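Local coordinates for uncharacterized protein (Bacteroides ovatus, PDB 4IRT) that is of unknown function but, as a putative neuraminidase with a BNR repeat-like beta-propeller domain, may act on sialic acid-containing glycans, at residues Ile282-Gly287 with Thr345-Ser350; Gly49-Lys52 with Gln57-Leu60. One frame throughout, in Å; residues are numbered along the deposited sequence. Where two conformers were deposited one is given.

How the contacts relate
The two contacts belong to different parts of one beta propeller and follow one another along the chain, 49-52 with 57-60 coming well before 282-287 with 345-350. Contact 2 works within a blade, pairing the last two strands of the four-stranded sheet from strand 28-31 to strand 59-63. Contact 1 works between blades, setting a loop of the sheet from strand 318-322 to strand 353-356 against strand 278-285 of the preceding one. Their centres are 37 Å apart and their nearest atoms about 25 Å, without touching. The centre of contact 2 lies about 23 Å, and that of contact 1 about 21 Å, from the centre of the chain; in sialidases of this fold the substrate pocket sits near the propeller axis, so neither probably lines it.

Contact 1: Ile282-Gly287 with Thr345-Ser350; sequences IVWNDG and TDVGTS
Val347 sets both of its methyls on one face of the Trp284 indole. CG2 stands 3.7 Å from the centroid of the six-membered ring and only 9° off its normal, a CH-pi contact. CG1 lies over the same face on the NE1 side, 3.7 Å from Trp284 CE2. With CG2 anti to the backbone N and CG1 between that N and the carbonyl carbon (chi1 63°), the fork of the valine spreads its two methyls over that one face, a good use of a branched CB. Obliquely to the ring, Gly348 CA comes within 3.9 Å of Trp284 CZ2, the backbone here serving as an apolar surface. A further aliphatic touch joins Ile282 CG2 to Val347 CG2 at 4.0 Å, the two side chains crossing at about a right angle.

This is an interblade contact of the beta propeller: strand 278-285 is the third of one four-stranded sheet, and 345-350 is the turn between the third and fourth strands of the next. Trp284 also stacks with His291 and lies nearly parallel to Tyr265, both of its own blade. Replacing Trp284 by alanine would probably open a gap between the blades, with the Val347 methyls and His291 losing their flat partner.

No hydrogen bond crosses the two segments, but Gly348 O accepts one from Arg293 of the first blade. Polar bonds instead shape each segment. Asp346 O takes the amides of both Thr349 and Ser350, while Ser350 OG accepts Asp346 N at 2.9 Å. Thr349 OG1 donates to the anti lone pair of Asp346 OD2, closing the turn that presents Val347. Beyond the strand, Asn285 OD1 accepts Gly287 N at 2.8 Å in an Asx turn, with Gly287 at backbone angles where a side chain would strike the carbonyl oxygen before it, which suits glycine.

Contact 2: Gly49-Lys52 with Gln57-Leu60; sequences GKRK and QWTL
Arg51 lays its aliphatic chain over one face of the Trp58 indole. The path begins at CB, which is 3.5 Å from Gln57 O and also borders the fusion of the two rings. With chi1 at 61°, CG lies between the backbone N and the carbonyl carbon and turns toward Trp58, standing 3.5 Å from the centroid of its six-membered ring and 7° off the normal in a CH-pi contact. From there the chain runs extended to NE: CD passes over the same face, 3.6 Å from Trp58 CZ2, and NE reaches 3.4 Å from Trp58 CZ2, the guanidinium plane inclined by 31° to the ring. Beyond the tryptophan the charged tip finds its strongest partner, Glu407, in a salt bridge from NH2, which also bonds Gln35 OE1; NH1 donates to Ser55 O. Arginine suits this buried place because its methylenes serve the ring while its end serves the acid.

The backbones form the outer hairpin of a propeller blade, strand 45-52 turning into the edge strand 59-63. Lys50 and Thr59 are an antiparallel hydrogen-bonded pair: Lys50 N gives to Thr59 O at 3.0 Å, and Thr59 N returns a nearly straight bond to Lys50 O at 2.9 Å. Toward the turn, one water takes over from direct pairing, accepting from Lys52 N and donating to Gln57 O. Gly49 faces Leu60 in the non-hydrogen-bonded pair, with Gly49 CA 3.8 Å from Leu60 CD2; with Leu60 turned as it is, a CB on Gly49 would collide with that methyl, consistent with a glycine here. Trp58 CE3 meanwhile reaches the backbone of the neighbouring strand, 3.4 Å from Lys50 C. Val7 and Val405, from strands 5-12 and 401-407, touch both Arg51 and Trp58, while Lys50 NZ binds Gly106 O and Tyr36 OH.

Contact 1: Ile282-Gly287 with Thr345-Ser350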
ATOM      1  N   ILE A 282      -2.135  -1.897  15.790  1.00 10.57           N
ATOM      2  CA  ILE A 282      -0.765  -1.798  15.319  1.00 10.50           C
ATOM      3  C   ILE A 282       0.083  -2.921  15.939  1.00 10.10           C
ATOM      4  O   ILE A 282      -0.082  -3.258  17.114  1.00 10.12           O
ATOM      5  CB  ILE A 282      -0.188  -0.377  15.595  1.00 11.13           C
ATOM      6  CG1 ILE A 282       1.101  -0.157  14.813  1.00 11.84           C
ATOM      7  CG2 ILE A 282       0.015  -0.127  17.089  1.00 12.43           C
ATOM      8  CD1 ILE A 282       1.483   1.298  14.669  1.00 11.79           C
ATOM      9  N   VAL A 283       0.980  -3.492  15.134  1.00  9.65           N
ATOM     10  CA  VAL A 283       1.907  -4.539  15.565  1.00 10.11           C
ATOM     11  C   VAL A 283       3.295  -4.048  15.177  1.00 10.72           C
ATOM     12  O   VAL A 283       3.516  -3.665  14.038  1.00 11.91           O
ATOM     13  CB  VAL A 283       1.578  -5.852  14.852  1.00 10.04           C
ATOM     14  CG1 VAL A 283       2.609  -6.946  15.096  1.00 11.03           C
ATOM     15  CG2 VAL A 283       0.173  -6.313  15.186  1.00 10.96           C
ATOM     16  N   TRP A 284       4.244  -4.094  16.097  1.00 10.36           N
ATOM     17  CA  TRP A 284       5.590  -3.625  15.811  1.00 10.27           C
ATOM     18  C   TRP A 284       6.629  -4.365  16.633  1.00 10.92           C
ATOM     19  O   TRP A 284       6.295  -5.009  17.644  1.00 11.70           O
ATOM     20  CB  TRP A 284       5.701  -2.114  16.067  1.00 10.67           C
ATOM     21  CG  TRP A 284       5.829  -1.712  17.540  1.00 11.35           C
ATOM     22  CD1 TRP A 284       6.986  -1.360  18.208  1.00 11.81           C
ATOM     23  CD2 TRP A 284       4.772  -1.621  18.507  1.00 11.54           C
ATOM     24  NE1 TRP A 284       6.698  -1.071  19.526  1.00 11.83           N
ATOM     25  CE2 TRP A 284       5.363  -1.241  19.742  1.00 11.75           C
ATOM     26  CE3 TRP A 284       3.387  -1.859  18.468  1.00 11.43           C
ATOM     27  CZ2 TRP A 284       4.621  -1.054  20.887  1.00 11.40           C
ATOM     28  CZ3 TRP A 284       2.657  -1.657  19.612  1.00 12.05           C
ATOM     29  CH2 TRP A 284       3.291  -1.275  20.823  1.00 11.71           C
ATOM     30  N   ASN A 285       7.869  -4.287  16.171  1.00 11.20           N
ATOM     31  CA  ASN A 285       8.990  -4.963  16.809  1.00 12.48           C
ATOM     32  C   ASN A 285      10.011  -3.916  17.194  1.00 13.54           C
ATOM     33  O   ASN A 285      10.310  -3.049  16.383  1.00 13.99           O
ATOM     34  CB  ASN A 285       9.626  -5.964  15.852  1.00 12.04           C
ATOM     35  CG  ASN A 285      10.721  -6.789  16.512  1.00 12.60           C
ATOM     36  OD1 ASN A 285      11.878  -6.370  16.571  1.00 12.77           O
ATOM     37  ND2 ASN A 285      10.343  -7.948  17.043  1.00 12.66           N
ATOM     38  N   ASP A 286      10.483  -3.974  18.434  1.00 14.33           N
ATOM     39  CA  ASP A 286      11.388  -2.956  19.000  1.00 15.87           C
ATOM     40  C   ASP A 286      12.875  -3.336  18.896  1.00 16.97           C
ATOM     41  O   ASP A 286      13.767  -2.640  19.427  1.00 16.51           O
ATOM     42  CB  ASP A 286      10.984  -2.626  20.448  1.00 16.28           C
ATOM     43  CG  ASP A 286      11.117  -3.802  21.390  1.00 18.16           C
ATOM     44  OD1 ASP A 286      11.797  -4.790  21.034  1.00 17.68           O
ATOM     45  OD2 ASP A 286      10.539  -3.732  22.505  1.00 19.78           O
ATOM     46  N   GLY A 287      13.136  -4.411  18.185  1.00 16.58           N
ATOM     47  CA  GLY A 287      14.468  -4.984  18.030  1.00 17.89           C
ATOM     48  C   GLY A 287      14.533  -6.291  18.793  1.00 20.59           C
ATOM     49  O   GLY A 287      15.299  -7.172  18.444  1.00 20.83           O
ATOM     50  N   THR A 345       1.768   9.650  20.986  1.00 14.12           N
ATOM     51  CA  THR A 345       3.105  10.200  21.172  1.00 15.92           C
ATOM     52  C   THR A 345       4.158   9.085  21.313  1.00 16.05           C
ATOM     53  O   THR A 345       5.289   9.199  20.812  1.00 15.86           O
ATOM     54  CB  THR A 345       3.115  11.106  22.406  1.00 17.54           C
ATOM     55  OG1 THR A 345       2.245  12.203  22.141  1.00 19.62           O
ATOM     56  CG2 THR A 345       4.502  11.651  22.689  1.00 17.91           C
ATOM     57  N   ASP A 346       3.752   8.045  22.023  1.00 17.11           N
ATOM     58  CA  ASP A 346       4.561   6.858  22.280  1.00 18.53           C
ATOM     59  C   ASP A 346       3.662   5.655  22.067  1.00 15.95           C
ATOM     60  O   ASP A 346       2.672   5.443  22.788  1.00 16.19           O
ATOM     61  CB  ASP A 346       5.110   6.830  23.723  1.00 20.59           C
ATOM     62  CG  ASP A 346       6.091   5.681  23.946  1.00 22.45           C
ATOM     63  OD1 ASP A 346       7.054   5.541  23.161  1.00 27.88           O
ATOM     64  OD2 ASP A 346       5.872   4.917  24.879  1.00 27.82           O
ATOM     65  N   VAL A 347       4.010   4.876  21.058  1.00 15.09           N
ATOM     66  CA  VAL A 347       3.196   3.740  20.621  1.00 15.07           C
ATOM     67  C   VAL A 347       2.895   2.733  21.741  1.00 16.11           C
ATOM     68  O   VAL A 347       1.760   2.250  21.883  1.00 15.19           O
ATOM     69  CB  VAL A 347       3.853   3.076  19.381  1.00 15.21           C
ATOM     70  CG1 VAL A 347       5.228   2.501  19.698  1.00 15.62           C
ATOM     71  CG2 VAL A 347       2.933   2.016  18.779  1.00 15.88           C
ATOM     72  N   GLY A 348       3.903   2.495  22.569  1.00 18.03           N
ATOM     73  CA  GLY A 348       3.821   1.531  23.658  1.00 20.40           C
ATOM     74  C   GLY A 348       2.854   1.940  24.762  1.00 22.60           C
ATOM     75  O   GLY A 348       2.134   1.092  25.269  1.00 21.90           O
ATOM     76  N   THR A 349       2.801   3.238  25.117  1.00 23.39           N
ATOM     77  CA  THR A 349       2.058   3.663  26.322  1.00 25.98           C
ATOM     78  C   THR A 349       0.988   4.740  26.179  1.00 25.20           C
ATOM     79  O   THR A 349       0.116   4.827  27.040  1.00 27.85           O
ATOM     80  CB  THR A 349       3.008   4.147  27.431  1.00 26.89           C
ATOM     81  OG1 THR A 349       3.778   5.267  26.966  1.00 25.73           O
ATOM     82  CG2 THR A 349       3.931   3.011  27.852  1.00 30.31           C
ATOM     83  N   SER A 350       1.027   5.548  25.126  1.00 19.10           N
ATOM     84  CA  SER A 350       0.052   6.619  25.000  1.00 18.96           C
ATOM     85  C   SER A 350      -1.355   6.131  24.724  1.00 19.05           C
ATOM     86  O   SER A 350      -1.582   5.139  24.032  1.00 18.20           O
ATOM     87  CB  SER A 350       0.420   7.564  23.851  1.00 18.36           C
ATOM     88  OG  SER A 350       1.670   8.170  24.052  1.00 19.67           O
TER

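Contact 2: Gly49-Lys52 with Gln57-Leu60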
ATOM      1  N   GLY A  49      -0.064  13.543 -13.123  1.00 10.76           N
ATOM      2  CA  GLY A  49       0.095  14.932 -12.800  1.00 11.72           C
ATOM      3  C   GLY A  49       1.316  15.207 -11.953  1.00 11.56           C
ATOM      4  O   GLY A  49       1.853  14.319 -11.318  1.00 11.25           O
ATOM      5  N   LYS A  50       1.742  16.468 -11.951  1.00 12.06           N
ATOM      6  CA  LYS A  50       2.826  16.887 -11.102  1.00 11.86           C
ATOM      7  C   LYS A  50       2.687  18.355 -10.727  1.00 12.64           C
ATOM      8  O   LYS A  50       2.065  19.144 -11.456  1.00 13.31           O
ATOM      9  CB  LYS A  50       4.180  16.647 -11.774  1.00 13.62           C
ATOM     10  CG  LYS A  50       4.490  17.594 -12.918  1.00 15.36           C
ATOM     11  CD  LYS A  50       5.704  17.158 -13.735  1.00 16.69           C
ATOM     12  CE  LYS A  50       6.998  17.336 -12.956  1.00 20.27           C
ATOM     13  NZ  LYS A  50       8.240  17.260 -13.789  1.00 22.65           N
ATOM     14  N   ARG A  51       3.292  18.699  -9.587  1.00 11.88           N
ATOM     15  CA  ARG A  51       3.414  20.057  -9.146  1.00 12.51           C
ATOM     16  C   ARG A  51       4.735  20.251  -8.413  1.00 12.28           C
ATOM     17  O   ARG A  51       5.364  19.288  -7.920  1.00 12.06           O
ATOM     18  CB  ARG A  51       2.274  20.434  -8.194  1.00 12.17           C
ATOM     19  CG  ARG A  51       2.206  19.605  -6.919  1.00 11.89           C
ATOM     20  CD  ARG A  51       1.523  20.327  -5.769  1.00 12.19           C
ATOM     21  NE  ARG A  51       1.378  19.464  -4.584  1.00 11.88           N
ATOM     22  CZ  ARG A  51       1.033  19.898  -3.367  1.00 13.10           C
ATOM     23  NH1 ARG A  51       0.805  21.195  -3.149  1.00 14.12           N
ATOM     24  NH2 ARG A  51       0.875  19.043  -2.362  1.00 11.87           N
ATOM     25  N   LYS A  52       5.124  21.515  -8.278  1.00 13.36           N
ATOM     26  CA  LYS A  52       6.077  21.892  -7.232  1.00 13.26           C
ATOM     27  C   LYS A  52       5.378  21.844  -5.893  1.00 13.24           C
ATOM     28  O   LYS A  52       4.222  22.280  -5.761  1.00 13.44           O
ATOM     29  CB  LYS A  52       6.641  23.287  -7.473  1.00 14.98           C
ATOM     30  CG  LYS A  52       7.477  23.349  -8.722  1.00 15.54           C
ATOM     31  CD  LYS A  52       8.798  22.615  -8.523  1.00 17.34           C
ATOM     32  CE  LYS A  52       9.746  22.868  -9.679  1.00 21.31           C
ATOM     33  NZ  LYS A  52      11.029  22.125  -9.541  1.00 23.85           N
ATOM     34  N   GLN A  57      -0.533  24.649  -8.123  1.00 17.61           N
ATOM     35  CA  GLN A  57      -0.813  24.543  -9.547  0.50 17.43           C
ATOM     36  C   GLN A  57      -0.252  23.235 -10.129  1.00 16.63           C
ATOM     37  O   GLN A  57       0.969  23.040 -10.216  1.00 16.41           O
ATOM     38  CB  GLN A  57      -0.230  25.751 -10.297  0.50 18.91           C
ATOM     39  CG  GLN A  57      -0.610  27.114  -9.725  0.50 20.08           C
ATOM     40  CD  GLN A  57      -2.104  27.291  -9.532  0.50 22.46           C
ATOM     41  OE1 GLN A  57      -2.579  27.558  -8.420  0.50 24.83           O
ATOM     42  NE2 GLN A  57      -2.861  27.118 -10.612  0.50 22.70           N
ATOM     43  N   TRP A  58      -1.150  22.350 -10.543  1.00 14.77           N
ATOM     44  CA  TRP A  58      -0.790  21.078 -11.165  1.00 13.75           C
ATOM     45  C   TRP A  58      -0.700  21.172 -12.687  1.00 13.89           C
ATOM     46  O   TRP A  58      -1.419  21.939 -13.331  1.00 14.55           O
ATOM     47  CB  TRP A  58      -1.827  20.011 -10.819  1.00 12.43           C
ATOM     48  CG  TRP A  58      -1.868  19.664  -9.367  1.00 12.34           C
ATOM     49  CD1 TRP A  58      -2.572  20.307  -8.391  1.00 12.64           C
ATOM     50  CD2 TRP A  58      -1.164  18.617  -8.731  1.00 11.79           C
ATOM     51  NE1 TRP A  58      -2.338  19.716  -7.183  1.00 13.27           N
ATOM     52  CE2 TRP A  58      -1.480  18.668  -7.363  1.00 12.60           C
ATOM     53  CE3 TRP A  58      -0.302  17.608  -9.184  1.00 12.85           C
ATOM     54  CZ2 TRP A  58      -0.955  17.754  -6.439  1.00 13.21           C
ATOM     55  CZ3 TRP A  58       0.226  16.722  -8.274  1.00 12.74           C
ATOM     56  CH2 TRP A  58      -0.114  16.788  -6.908  1.00 12.55           C
ATOM     57  N   THR A  59       0.218  20.398 -13.249  1.00 12.56           N
ATOM     58  CA  THR A  59       0.205  20.084 -14.647  1.00 13.38           C
ATOM     59  C   THR A  59      -0.387  18.697 -14.728  1.00 12.49           C
ATOM     60  O   THR A  59       0.102  17.773 -14.107  1.00 11.33           O
ATOM     61  CB  THR A  59       1.627  20.140 -15.226  1.00 15.19           C
ATOM     62  OG1 THR A  59       2.118  21.485 -15.070  1.00 15.80           O
ATOM     63  CG2 THR A  59       1.666  19.799 -16.720  1.00 16.34           C
ATOM     64  N   LEU A  60      -1.464  18.561 -15.485  1.00 12.78           N
ATOM     65  CA  LEU A  60      -2.135  17.254 -15.618  1.00 13.24           C
ATOM     66  C   LEU A  60      -2.077  16.794 -17.060  1.00 13.29           C
ATOM     67  O   LEU A  60      -2.208  17.611 -17.985  1.00 13.11           O
ATOM     68  CB  LEU A  60      -3.586  17.336 -15.161  1.00 15.28           C
ATOM     69  CG  LEU A  60      -3.809  17.814 -13.723  1.00 15.35           C
ATOM     70  CD1 LEU A  60      -5.295  18.028 -13.473  1.00 17.41           C
ATOM     71  CD2 LEU A  60      -3.188  16.866 -12.709  1.00 15.81           C
TER
HETATM   72  O   HOH W   1       3.589  23.537  -9.774  1.00 16.26           O